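Local coordinates for leucine--tRNA ligase (Agrobacterium radiobacter, PDB 5AH5), which probably catalyses the ATP-dependent attachment of leucine to its tRNA, releasing AMP and diphosphate, at residues E85-K90 with A96-D101; Q413-S418 with L534-F539; M469-P474 with A480-D485; Q588-D593 with S614-M619; I722-W727 with N733-A738. All blocks are in the same frame, centred on the assembly; numbering follows the deposited sequence.

Contact 1: E85-K90 with A96-D101; sequences ENAARK and AKFTQD
A87 points its methyl group at the ring of F98. CB reaches the far end of the ring, 3.6 Å from F98 CE1 and almost as near to CZ, while the carbonyl group of A87 lies over the same face toward the rim, with A87 O 3.8 Å from F98 CE2. The peptide that follows completes this floor: A88 N sits 3.9 Å above the ring plane and over its centre, so the phenyl group lies over helix backbone. At A88 the methyl touches the root of the aromatic group, CB standing 3.4 Å from F98 CB, a close contact. F98 reaches the turn because its CG lies anti to the backbone N (chi1 -180°), which carries the ring straight across. The fold here is a pair of consecutive helices, 82-91 and 95-112, joined by a short connection in the catalytic part of this class I synthetase; F91 also packs on F98, and T99 touches A84. On another side of the first helix, R89 and E85, one turn apart, make a long and doubtful salt bridge in the one R89 conformer considered here, E85 OE2 lying at the edge and in the plane of the guanidinium, 3.7 Å from R89 NH2. E85 has a second cationic partner in R421.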
# COMPACT_ATOMS: atom_id res chain seq x y z
N GLU B 85 12.54 3.38 17.45
CA GLU B 85 12.95 3.26 18.89
C GLU B 85 14.01 2.13 19.06
O GLU B 85 15.08 2.33 19.69
CB GLU B 85 11.76 3.08 19.82
CG GLU B 85 12.27 3.21 21.31
CD GLU B 85 11.22 3.08 22.35
OE1 GLU B 85 10.21 2.45 22.10
OE2 GLU B 85 11.40 3.64 23.47
N ASN B 86 13.73 0.96 18.46
CA ASN B 86 14.67 -0.20 18.46
C ASN B 86 15.93 0.17 17.73
O ASN B 86 17.03 -0.17 18.16
CB ASN B 86 13.99 -1.47 17.87
CG ASN B 86 12.89 -1.97 18.77
OD1 ASN B 86 12.91 -1.68 19.96
ND2 ASN B 86 11.94 -2.67 18.24
N ALA B 87 15.85 0.94 16.65
CA ALA B 87 17.10 1.22 15.96
C ALA B 87 17.97 2.17 16.80
O ALA B 87 19.23 2.08 16.85
CB ALA B 87 16.86 1.78 14.59
N ALA B 88 17.32 3.13 17.41
CA ALA B 88 18.04 4.03 18.31
C ALA B 88 18.60 3.25 19.50
O ALA B 88 19.71 3.43 19.80
CB ALA B 88 17.18 5.19 18.77
N ARG B 89 17.87 2.31 20.08
CA ARG B 89 18.40 1.53 21.19
C ARG B 89 19.63 0.73 20.75
O ARG B 89 20.65 0.74 21.40
CB ARG B 89 17.30 0.59 21.72
CG ARG B 89 17.46 0.07 23.14
CD ARG B 89 16.25 -0.81 23.52
NE ARG B 89 15.01 -0.02 23.69
CZ ARG B 89 13.88 -0.47 24.25
NH1 ARG B 89 13.77 -1.71 24.73
NH2 ARG B 89 12.85 0.35 24.34
N LYS B 90 19.53 0.06 19.60
CA LYS B 90 20.62 -0.76 19.13
C LYS B 90 21.83 0.10 18.88
O LYS B 90 22.95 -0.32 19.13
CB LYS B 90 20.14 -1.54 17.89
CG LYS B 90 21.19 -2.43 17.26
CD LYS B 90 20.76 -3.02 15.89
CE LYS B 90 21.73 -4.14 15.46
NZ LYS B 90 21.59 -4.51 14.02
N ALA B 96 15.00 10.58 19.80
CA ALA B 96 14.85 11.88 19.21
C ALA B 96 16.01 12.29 18.38
O ALA B 96 15.83 12.82 17.25
CB ALA B 96 14.51 13.00 20.25
N LYS B 97 17.20 12.08 18.90
CA LYS B 97 18.41 12.39 18.20
C LYS B 97 18.61 11.39 17.00
O LYS B 97 19.11 11.74 15.91
CB LYS B 97 19.59 12.27 19.17
CG LYS B 97 19.50 13.12 20.44
CD LYS B 97 20.24 14.44 20.28
CE LYS B 97 20.45 15.07 21.65
NZ LYS B 97 21.74 15.80 21.73
N PHE B 98 18.23 10.14 17.20
CA PHE B 98 18.49 9.11 16.17
C PHE B 98 17.53 9.39 15.00
O PHE B 98 17.94 9.43 13.88
CB PHE B 98 18.32 7.68 16.71
CG PHE B 98 18.59 6.60 15.68
CD1 PHE B 98 17.57 6.17 14.84
CD2 PHE B 98 19.85 6.04 15.55
CE1 PHE B 98 17.80 5.19 13.89
CE2 PHE B 98 20.09 5.02 14.61
CZ PHE B 98 19.07 4.61 13.79
N THR B 99 16.27 9.60 15.33
CA THR B 99 15.24 9.93 14.38
C THR B 99 15.57 11.14 13.55
O THR B 99 15.45 11.06 12.34
CB THR B 99 13.96 10.18 15.07
OG1 THR B 99 13.56 8.95 15.58
CG2 THR B 99 12.88 10.63 14.11
N GLN B 100 15.95 12.24 14.19
CA GLN B 100 16.33 13.45 13.44
C GLN B 100 17.50 13.22 12.46
O GLN B 100 17.47 13.76 11.34
CB GLN B 100 16.63 14.68 14.36
CG GLN B 100 16.89 15.98 13.57
CD GLN B 100 15.62 16.44 12.82
OE1 GLN B 100 14.56 16.48 13.39
NE2 GLN B 100 15.72 16.70 11.51
N ASP B 101 18.55 12.55 12.91
CA ASP B 101 19.66 12.14 12.02
C ASP B 101 19.17 11.32 10.80
O ASP B 101 19.74 11.45 9.75
CB ASP B 101 20.72 11.35 12.79
CG ASP B 101 21.74 10.57 11.87
OD1 ASP B 101 21.46 9.41 11.40
OD2 ASP B 101 22.86 11.10 11.67

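Contact 2: Q413-S418 with L534-F539; sequences QNWSIS and LIYSRF
W415 throws its indole forward with CG anti to the backbone N (chi1 -178°), and Y536 sends its phenol off the helix with CG beside the backbone N and anti to the carbonyl carbon (chi1 -64°). These two settings lay the rings almost flat on each other. The five-membered ring of W415 and the phenol ring form an offset stack with centroids 3.9 Å apart and planes at 11°. The tightest approach is W415 CE2 to Y536 CE1, 3.2 Å, and the phenol runs on beneath the benzo half, where Y536 CG lies 3.5 Å from W415 CZ2. On the opposite face of the indole, I417 CG2 sits 3.5 Å above the plane and toward the rim, so the tryptophan is sandwiched between a phenol and a methyl. F539, one helical turn beyond Y536, meets the rim: its CE2 is 3.9 Å from W415 CE3, edge against edge. Strand 415-419 belongs to an antiparallel sheet, bonded to strand 182-191, whereas helix 533-546 connects parallel strands 520-524 and 556-560 of the Rossmann core, making this a seam between sheet and nucleotide-binding fold. A water in the indole plane accepts from W415 NE1 at 2.9 Å and gives a weak bond to Y536 OH. The chemistry implied is mixed: dispersion across buried aromatic faces, with W415 NE1 met by the water and Y536 OH held mainly by E167.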
# COMPACT_ATOMS: atom_id res chain seq x y z
N GLN B 413 -10.05 -8.78 15.25
CA GLN B 413 -10.10 -8.35 16.67
C GLN B 413 -10.07 -6.81 16.75
O GLN B 413 -9.47 -6.11 15.91
CB GLN B 413 -8.91 -8.90 17.39
CG GLN B 413 -8.83 -10.41 17.29
CD GLN B 413 -7.63 -10.94 18.01
OE1 GLN B 413 -7.10 -10.28 18.91
NE2 GLN B 413 -7.16 -12.12 17.61
N ASN B 414 -10.70 -6.25 17.77
CA ASN B 414 -10.55 -4.83 18.00
C ASN B 414 -9.08 -4.48 18.21
O ASN B 414 -8.28 -5.30 18.65
CB ASN B 414 -11.50 -4.29 19.04
CG ASN B 414 -12.87 -3.96 18.46
OD1 ASN B 414 -13.06 -3.89 17.24
ND2 ASN B 414 -13.82 -3.70 19.31
N TRP B 415 -8.74 -3.27 17.77
CA TRP B 415 -7.37 -2.83 17.59
C TRP B 415 -6.78 -2.23 18.90
O TRP B 415 -7.15 -1.11 19.26
CB TRP B 415 -7.46 -1.75 16.54
CG TRP B 415 -6.18 -1.12 16.10
CD1 TRP B 415 -4.94 -1.56 16.32
CD2 TRP B 415 -6.07 0.06 15.33
NE1 TRP B 415 -4.02 -0.69 15.75
CE2 TRP B 415 -4.71 0.31 15.14
CE3 TRP B 415 -7.00 0.94 14.78
CZ2 TRP B 415 -4.24 1.37 14.40
CZ3 TRP B 415 -6.54 2.03 14.06
CH2 TRP B 415 -5.16 2.22 13.87
N SER B 416 -5.87 -2.96 19.55
CA SER B 416 -5.01 -2.45 20.63
C SER B 416 -4.04 -1.43 20.12
O SER B 416 -3.16 -1.79 19.32
CB SER B 416 -4.07 -3.50 21.22
OG SER B 416 -4.77 -4.57 21.70
N ILE B 417 -4.10 -0.23 20.68
CA ILE B 417 -3.23 0.89 20.34
C ILE B 417 -2.30 1.36 21.43
O ILE B 417 -1.33 2.07 21.13
CB ILE B 417 -4.01 2.08 19.74
CG1 ILE B 417 -5.13 2.58 20.67
CG2 ILE B 417 -4.59 1.64 18.40
CD1 ILE B 417 -5.68 3.96 20.32
N SER B 418 -2.54 0.96 22.66
CA SER B 418 -1.68 1.35 23.76
C SER B 418 -0.44 0.46 23.87
O SER B 418 -0.51 -0.76 23.81
CB SER B 418 -2.46 1.46 25.08
OG SER B 418 -3.36 0.40 25.31
N LEU B 534 -2.71 -0.78 5.44
CA LEU B 534 -3.79 -0.75 4.45
C LEU B 534 -5.11 -1.16 5.06
O LEU B 534 -6.14 -0.80 4.54
CB LEU B 534 -3.44 -1.65 3.21
CG LEU B 534 -2.22 -1.18 2.39
CD1 LEU B 534 -1.70 -2.18 1.36
CD2 LEU B 534 -2.53 0.18 1.73
N ILE B 535 -5.14 -1.92 6.16
CA ILE B 535 -6.42 -2.08 6.88
C ILE B 535 -6.70 -0.84 7.70
O ILE B 535 -7.78 -0.30 7.64
CB ILE B 535 -6.40 -3.24 7.87
CG1 ILE B 535 -6.45 -4.55 7.13
CG2 ILE B 535 -7.61 -3.16 8.83
CD1 ILE B 535 -7.83 -4.93 6.63
N TYR B 536 -5.76 -0.46 8.57
CA TYR B 536 -6.03 0.64 9.52
C TYR B 536 -6.42 1.98 8.84
O TYR B 536 -7.33 2.65 9.28
CB TYR B 536 -4.80 0.87 10.38
CG TYR B 536 -4.39 -0.28 11.29
CD1 TYR B 536 -5.30 -0.96 12.08
CD2 TYR B 536 -3.08 -0.67 11.35
CE1 TYR B 536 -4.90 -2.03 12.91
CE2 TYR B 536 -2.65 -1.68 12.21
CZ TYR B 536 -3.55 -2.35 12.97
OH TYR B 536 -3.06 -3.35 13.76
N SER B 537 -5.66 2.38 7.81
CA SER B 537 -5.93 3.57 6.98
C SER B 537 -7.33 3.56 6.35
O SER B 537 -8.01 4.61 6.32
CB SER B 537 -4.85 3.69 5.88
OG SER B 537 -4.91 2.57 4.98
N ARG B 538 -7.77 2.40 5.85
CA ARG B 538 -9.13 2.36 5.33
C ARG B 538 -10.11 2.54 6.49
O ARG B 538 -11.10 3.26 6.37
CB ARG B 538 -9.42 1.07 4.56
CG ARG B 538 -8.56 0.90 3.31
CD ARG B 538 -8.85 -0.47 2.66
NE ARG B 538 -10.28 -0.48 2.31
CZ ARG B 538 -11.18 -1.41 2.63
NH1 ARG B 538 -10.85 -2.56 3.22
NH2 ARG B 538 -12.45 -1.20 2.29
N PHE B 539 -9.83 1.91 7.63
CA PHE B 539 -10.73 2.02 8.78
C PHE B 539 -10.83 3.48 9.28
O PHE B 539 -11.92 4.01 9.50
CB PHE B 539 -10.26 1.08 9.90
CG PHE B 539 -10.86 1.38 11.25
CD1 PHE B 539 -12.23 1.47 11.41
CD2 PHE B 539 -10.05 1.58 12.36
CE1 PHE B 539 -12.80 1.73 12.65
CE2 PHE B 539 -10.60 1.86 13.61
CZ PHE B 539 -11.98 1.93 13.75
O HOH W 1 -1.22 -1.46 15.77

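Contact 3: M469-P474 with A480-D485; sequences MKAKCP and AARDPD. With ZN (zinc ion), chain H.
R482 spreads one face of its guanidinium over the methyl of A471, whose CB lies 4.2 Å from CZ and beneath the centre of the flat group. The chain, extended from CG to NE, also brushes that methyl on the way, CG to A471 CB being 4.0 Å; NE makes a weak bond to the carbonyl of W468. Beside it M469 curls, bent at chi2 and chi3 (-70° and -77°), until its CE rests 3.8 Å from P484 CB. The backbones are joined as well. R482 N donates to M469 O at 2.9 Å, and A481 CA makes a CA-H...O contact with the same oxygen. A471 and A480 form an antiparallel hydrogen-bonded pair: A480 N meets A471 O at 2.8 Å, while A471 N reaches A480 O at 3.2 Å, the longer of the two bonds. K470 and A481 make the non-hydrogen-bonded pair next to it. Past the pairing, C473 turns its SG anti to the backbone N and binds the zinc ion at 2.3 Å, and its CB packs on the methyl of A480. C432, C435 and C476 complete the four-cysteine site, and strand 425-432 borders strand 479-482. Two CxxC pairs, one of them at the turn of this short beta hairpin, are consistent with a zinc-ribbon-like module.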
# COMPACT_ATOMS: atom_id res chain seq x y z
N MET B 469 4.48 12.10 35.23
CA MET B 469 3.18 11.48 35.51
C MET B 469 2.13 12.29 36.33
O MET B 469 0.91 12.01 36.25
CB MET B 469 3.40 10.13 36.23
CG MET B 469 4.00 9.05 35.34
SD MET B 469 2.82 8.49 34.09
CE MET B 469 1.75 7.43 35.03
N LYS B 470 2.62 13.21 37.16
CA LYS B 470 1.75 14.06 38.00
C LYS B 470 0.91 15.00 37.17
O LYS B 470 1.44 15.69 36.33
CB LYS B 470 2.59 14.94 38.96
CG LYS B 470 3.14 14.14 40.12
CD LYS B 470 4.05 14.95 41.04
CE LYS B 470 4.49 14.10 42.24
NZ LYS B 470 5.81 14.50 42.83
N ALA B 471 -0.39 14.99 37.41
CA ALA B 471 -1.32 15.83 36.69
C ALA B 471 -2.55 16.20 37.53
O ALA B 471 -3.07 15.39 38.31
CB ALA B 471 -1.78 15.10 35.44
N LYS B 472 -3.05 17.41 37.34
CA LYS B 472 -4.33 17.78 37.93
C LYS B 472 -5.48 17.15 37.15
O LYS B 472 -5.50 17.20 35.92
CB LYS B 472 -4.50 19.31 37.97
CG LYS B 472 -3.45 20.06 38.79
CD LYS B 472 -3.25 19.49 40.18
CE LYS B 472 -2.28 20.35 40.97
NZ LYS B 472 -1.93 19.68 42.25
N CYS B 473 -6.42 16.55 37.85
CA CYS B 473 -7.63 16.10 37.22
C CYS B 473 -8.37 17.33 36.66
O CYS B 473 -8.65 18.28 37.42
CB CYS B 473 -8.53 15.39 38.21
SG CYS B 473 -10.08 14.99 37.44
N PRO B 474 -8.65 17.35 35.34
CA PRO B 474 -9.32 18.54 34.74
C PRO B 474 -10.80 18.70 35.12
O PRO B 474 -11.35 19.76 34.91
CB PRO B 474 -9.18 18.33 33.22
CG PRO B 474 -8.31 17.12 33.05
CD PRO B 474 -8.36 16.32 34.32
N ALA B 480 -3.77 13.59 40.31
CA ALA B 480 -4.13 12.42 39.48
C ALA B 480 -2.92 12.00 38.63
O ALA B 480 -1.82 12.49 38.87
CB ALA B 480 -5.32 12.79 38.61
N ALA B 481 -3.10 11.09 37.67
CA ALA B 481 -1.95 10.53 36.95
C ALA B 481 -2.20 10.52 35.41
O ALA B 481 -3.30 10.28 34.97
CB ALA B 481 -1.68 9.12 37.48
N ARG B 482 -1.17 10.84 34.64
CA ARG B 482 -1.28 10.73 33.18
C ARG B 482 -1.40 9.27 32.81
O ARG B 482 -1.03 8.41 33.60
CB ARG B 482 -0.07 11.31 32.49
CG ARG B 482 0.03 12.76 32.70
CD ARG B 482 1.00 13.35 31.72
NE ARG B 482 1.14 14.74 32.00
CZ ARG B 482 0.19 15.66 31.80
NH1 ARG B 482 -0.99 15.35 31.27
NH2 ARG B 482 0.46 16.92 32.11
N ASP B 483 -1.93 8.99 31.64
CA ASP B 483 -1.86 7.65 31.10
C ASP B 483 -0.39 7.30 30.90
O ASP B 483 0.33 8.10 30.34
CB ASP B 483 -2.64 7.53 29.78
CG ASP B 483 -2.84 6.09 29.39
OD1 ASP B 483 -1.88 5.42 28.96
OD2 ASP B 483 -3.96 5.60 29.62
N PRO B 484 0.07 6.13 31.40
CA PRO B 484 1.49 5.78 31.26
C PRO B 484 1.93 5.24 29.86
O PRO B 484 3.14 4.97 29.67
CB PRO B 484 1.66 4.70 32.32
CG PRO B 484 0.32 3.98 32.34
CD PRO B 484 -0.69 5.05 32.08
N ASP B 485 0.98 5.08 28.93
CA ASP B 485 1.23 4.38 27.63
C ASP B 485 1.17 5.34 26.46
O ASP B 485 0.62 6.48 26.59
CB ASP B 485 0.22 3.25 27.42
CG ASP B 485 0.41 2.11 28.43
OD1 ASP B 485 1.50 2.05 29.04
OD2 ASP B 485 -0.51 1.27 28.59
ZN ZN H . -11.06 14.14 39.40

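Contact 4: Q588-D593 with S614-M619; sequences QEFGAD and SGPQAM
F590 closes helix 583-590 and faces P616 with their CA atoms 7.0 Å apart, the chain then breaking at G591, which with a phi of 92° leaves the first helix and is also at the N-cap position of helix 592-601. The opposing residues S614 to Q617 form a type I beta turn, closed by Q617 N donating to S614 O, that leads into helix 617-632. Between these bends the phenyl ring of F590 is the centre of the contact. Its CG stands anti to the carbonyl carbon, beside the backbone N (chi1 -66°), which aims the ring at the turn. P616 CB lies over one face as a CH-pi donor, 4.0 Å from the centroid of the F590 ring and 23° off the normal; its closest ring atom is F590 CD2 at 3.7 Å. Over the same face, toward the rim, is the backbone N of Q617. The opposite face is taken by E589 CG, 3.6 Å above the plane of the F590 ring. Q617 bends at chi2 so that its amide comes round to the edge, NE2 in the ring plane and 3.6 Å from F590 CE1, with the amide nearly perpendicular to the phenyl. W611 and Y598 also pack on P616, A618 touches a sugar of the bound tRNA, and R620 of helix 617-632 bonds to the carbonyl of F590. Between the two segments themselves no hydrogen bond crosses, so their contact rests on dispersion and CH-pi interaction around one aromatic ring, with P616 over one face and the neighbouring E589 over the other.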
# COMPACT_ATOMS: atom_id res chain seq x y z
N GLN B 588 26.82 8.17 -6.64
CA GLN B 588 28.10 8.80 -6.84
C GLN B 588 28.86 8.20 -8.03
O GLN B 588 29.60 8.91 -8.75
CB GLN B 588 28.96 8.63 -5.56
CG GLN B 588 30.25 9.43 -5.52
CD GLN B 588 30.01 10.94 -5.42
OE1 GLN B 588 28.90 11.39 -5.06
NE2 GLN B 588 31.05 11.73 -5.74
N GLU B 589 28.77 6.89 -8.21
CA GLU B 589 29.46 6.27 -9.36
C GLU B 589 28.76 6.53 -10.71
O GLU B 589 29.43 6.80 -11.69
CB GLU B 589 29.63 4.77 -9.14
CG GLU B 589 30.15 4.02 -10.35
CD GLU B 589 30.64 2.61 -10.02
OE1 GLU B 589 30.24 2.06 -8.96
OE2 GLU B 589 31.42 2.03 -10.83
N PHE B 590 27.44 6.48 -10.75
CA PHE B 590 26.68 6.45 -12.02
C PHE B 590 25.78 7.65 -12.29
O PHE B 590 25.32 7.83 -13.42
CB PHE B 590 25.78 5.22 -11.99
CG PHE B 590 26.55 3.93 -12.02
CD1 PHE B 590 27.31 3.61 -13.12
CD2 PHE B 590 26.50 3.05 -10.96
CE1 PHE B 590 28.04 2.42 -13.17
CE2 PHE B 590 27.21 1.87 -11.00
CZ PHE B 590 27.99 1.55 -12.11
N GLY B 591 25.48 8.40 -11.25
CA GLY B 591 24.53 9.47 -11.30
C GLY B 591 23.14 8.99 -10.92
O GLY B 591 22.80 7.81 -11.03
N ALA B 592 22.32 9.94 -10.50
CA ALA B 592 20.93 9.59 -10.15
C ALA B 592 20.08 8.95 -11.29
O ALA B 592 19.22 8.08 -11.07
CB ALA B 592 20.23 10.85 -9.68
N ASP B 593 20.23 9.49 -12.47
CA ASP B 593 19.34 9.05 -13.61
C ASP B 593 19.54 7.55 -13.93
O ASP B 593 18.58 6.78 -14.03
CB ASP B 593 19.70 9.88 -14.83
CG ASP B 593 19.26 11.33 -14.72
OD1 ASP B 593 18.20 11.67 -14.16
OD2 ASP B 593 20.01 12.18 -15.24
N SER B 614 26.92 -2.86 -9.93
CA SER B 614 27.33 -2.52 -11.27
C SER B 614 26.15 -2.55 -12.24
O SER B 614 26.32 -2.17 -13.37
CB SER B 614 28.41 -3.50 -11.74
OG SER B 614 27.81 -4.73 -12.12
N GLY B 615 24.97 -3.03 -11.82
CA GLY B 615 23.75 -3.09 -12.64
C GLY B 615 23.34 -1.82 -13.43
O GLY B 615 22.87 -1.94 -14.49
N PRO B 616 23.47 -0.61 -12.86
CA PRO B 616 23.25 0.61 -13.60
C PRO B 616 24.24 0.95 -14.67
O PRO B 616 24.02 1.94 -15.35
CB PRO B 616 23.38 1.70 -12.51
CG PRO B 616 23.08 1.01 -11.26
CD PRO B 616 23.66 -0.34 -11.43
N GLN B 617 25.33 0.20 -14.83
CA GLN B 617 26.30 0.51 -15.87
C GLN B 617 25.66 0.49 -17.30
O GLN B 617 25.94 1.37 -18.12
CB GLN B 617 27.51 -0.45 -15.77
CG GLN B 617 28.63 -0.24 -16.79
CD GLN B 617 29.15 1.20 -16.85
OE1 GLN B 617 28.70 2.05 -17.68
NE2 GLN B 617 30.11 1.49 -16.00
N ALA B 618 24.81 -0.48 -17.56
CA ALA B 618 24.17 -0.60 -18.86
C ALA B 618 23.20 0.60 -19.15
O ALA B 618 23.22 1.17 -20.23
CB ALA B 618 23.47 -1.93 -18.95
N MET B 619 22.48 1.06 -18.13
CA MET B 619 21.67 2.26 -18.32
C MET B 619 22.50 3.51 -18.51
O MET B 619 22.18 4.42 -19.29
CB MET B 619 20.73 2.40 -17.15
CG MET B 619 19.63 3.37 -17.35
SD MET B 619 18.64 3.09 -18.86
CE MET B 619 17.75 1.63 -18.49

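Contact 5: I722-W727 with N733-A738; sequences ISEELW and NSLVAA
Helix 720-729, in the anticodon-binding part of the chain, is tied to the loop that follows it by E724 and W727. The carboxylate of E724 grips two successive peptide N-H groups where the loop winds into the 3-10 segment 736-738: V736 N reaches OE1 at 2.9 Å and A737 N reaches OE2 at 2.8 Å. Both bonds arrive on the syn side, close to the carboxylate plane. The side chain can do this because it bends at chi2 (-65°), bringing both oxygens round to the loop. W16 of helix 5-19 gives OE2 a further hydrogen bond, so this buried group has three donors, a setting that would probably stabilise its charge. In this helical bundle W12 of helix 5-19 packs on L735 and E724, and R713 of helix 701-715 packs on both W727 and V736. One turn on from E724, the helix offers W727, whose NE1 bonds in the ring plane to S734 OG at 3.2 Å. V736 meets W727 with both methyls: CG1 makes a CH-pi contact 3.7 Å from the centroid of the W727 six-membered ring, 15° off the normal, and CG2 touches W727 CB at 3.5 Å.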
# COMPACT_ATOMS: atom_id res chain seq x y z
N ILE B 722 19.89 14.50 -16.80
CA ILE B 722 20.47 14.40 -18.14
C ILE B 722 19.57 15.08 -19.16
O ILE B 722 20.01 15.68 -20.10
CB ILE B 722 20.67 12.91 -18.52
CG1 ILE B 722 22.09 12.49 -18.13
CG2 ILE B 722 20.45 12.65 -20.01
CD1 ILE B 722 22.24 10.99 -17.81
N SER B 723 18.29 14.96 -18.97
CA SER B 723 17.34 15.60 -19.88
C SER B 723 17.43 17.11 -19.89
O SER B 723 17.36 17.72 -20.97
CB SER B 723 15.94 15.15 -19.58
OG SER B 723 15.84 13.77 -19.88
N GLU B 724 17.58 17.73 -18.70
CA GLU B 724 17.78 19.15 -18.61
C GLU B 724 19.08 19.49 -19.26
O GLU B 724 19.15 20.49 -19.95
CB GLU B 724 17.79 19.68 -17.14
CG GLU B 724 16.48 19.56 -16.40
CD GLU B 724 15.32 20.40 -16.95
OE1 GLU B 724 15.58 21.19 -17.85
OE2 GLU B 724 14.12 20.19 -16.54
N GLU B 725 20.11 18.67 -19.05
CA GLU B 725 21.41 19.00 -19.60
C GLU B 725 21.29 19.08 -21.14
O GLU B 725 21.78 20.01 -21.77
CB GLU B 725 22.44 17.90 -19.23
CG GLU B 725 23.90 18.15 -19.60
CD GLU B 725 24.64 19.08 -18.65
OE1 GLU B 725 24.12 19.45 -17.56
OE2 GLU B 725 25.79 19.41 -18.97
N LEU B 726 20.67 18.07 -21.73
CA LEU B 726 20.61 17.97 -23.20
C LEU B 726 19.72 19.04 -23.78
O LEU B 726 20.12 19.72 -24.73
CB LEU B 726 20.13 16.60 -23.61
CG LEU B 726 21.17 15.56 -23.24
CD1 LEU B 726 20.67 14.17 -23.61
CD2 LEU B 726 22.52 15.86 -23.86
N TRP B 727 18.56 19.25 -23.17
CA TRP B 727 17.68 20.38 -23.51
C TRP B 727 18.42 21.70 -23.57
O TRP B 727 18.32 22.42 -24.61
CB TRP B 727 16.55 20.46 -22.50
CG TRP B 727 15.44 21.43 -22.72
CD1 TRP B 727 15.21 22.55 -22.00
CD2 TRP B 727 14.33 21.27 -23.57
NE1 TRP B 727 14.04 23.14 -22.38
CE2 TRP B 727 13.45 22.35 -23.32
CE3 TRP B 727 13.97 20.33 -24.54
CZ2 TRP B 727 12.26 22.55 -24.04
CZ3 TRP B 727 12.79 20.48 -25.21
CH2 TRP B 727 11.95 21.60 -24.99
N ASN B 733 16.11 27.61 -23.38
CA ASN B 733 16.33 28.46 -22.20
C ASN B 733 15.51 28.05 -21.00
O ASN B 733 15.90 28.33 -19.87
CB ASN B 733 15.96 29.92 -22.51
CG ASN B 733 16.88 30.56 -23.53
OD1 ASN B 733 18.10 30.30 -23.56
ND2 ASN B 733 16.30 31.41 -24.38
N SER B 734 14.35 27.48 -21.28
CA SER B 734 13.41 26.96 -20.29
C SER B 734 13.93 25.63 -19.68
O SER B 734 14.91 25.06 -20.14
CB SER B 734 12.07 26.73 -20.97
OG SER B 734 12.19 25.68 -21.95
N LEU B 735 13.27 25.17 -18.62
CA LEU B 735 13.55 23.84 -18.06
C LEU B 735 12.58 22.90 -18.74
O LEU B 735 11.42 23.22 -18.81
CB LEU B 735 13.33 23.84 -16.55
CG LEU B 735 14.34 24.64 -15.71
CD1 LEU B 735 13.85 24.82 -14.27
CD2 LEU B 735 15.70 23.96 -15.73
N VAL B 736 13.05 21.74 -19.20
CA VAL B 736 12.14 20.78 -19.84
C VAL B 736 11.12 20.33 -18.86
O VAL B 736 10.00 19.98 -19.26
CB VAL B 736 12.72 19.38 -20.29
CG1 VAL B 736 12.17 19.03 -21.64
CG2 VAL B 736 14.21 19.19 -20.18
N ALA B 737 11.50 20.25 -17.57
CA ALA B 737 10.55 19.85 -16.52
C ALA B 737 9.33 20.77 -16.47
O ALA B 737 8.24 20.29 -16.08
CB ALA B 737 11.25 19.73 -15.13
N ALA B 738 9.48 22.04 -16.88
CA ALA B 738 8.35 22.99 -16.93
C ALA B 738 7.68 23.08 -18.29
O ALA B 738 6.78 23.86 -18.44
CB ALA B 738 8.79 24.38 -16.53

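Contacts 1 and 2 lie close to the bound leucyl-adenylate analogue, the side chain of A87 about 11 Å and that of Y536 about 8 Å from it, yet their centres are 25 Å apart. Contact 3 lies in the chain between the two segments of contact 2; S418 CB and D485 CB touch at 4.0 Å, and both contacts reach the same antiparallel sheet, linking the zinc module to the catalytic region. Contacts 4 and 5 form a separate group, centres 20 Å apart, joined by a probable hydrogen bond of 2.8 Å from I722 N to D593 OD2. Contacts 3 and 5 are the most distant pair, 58 Å between centres.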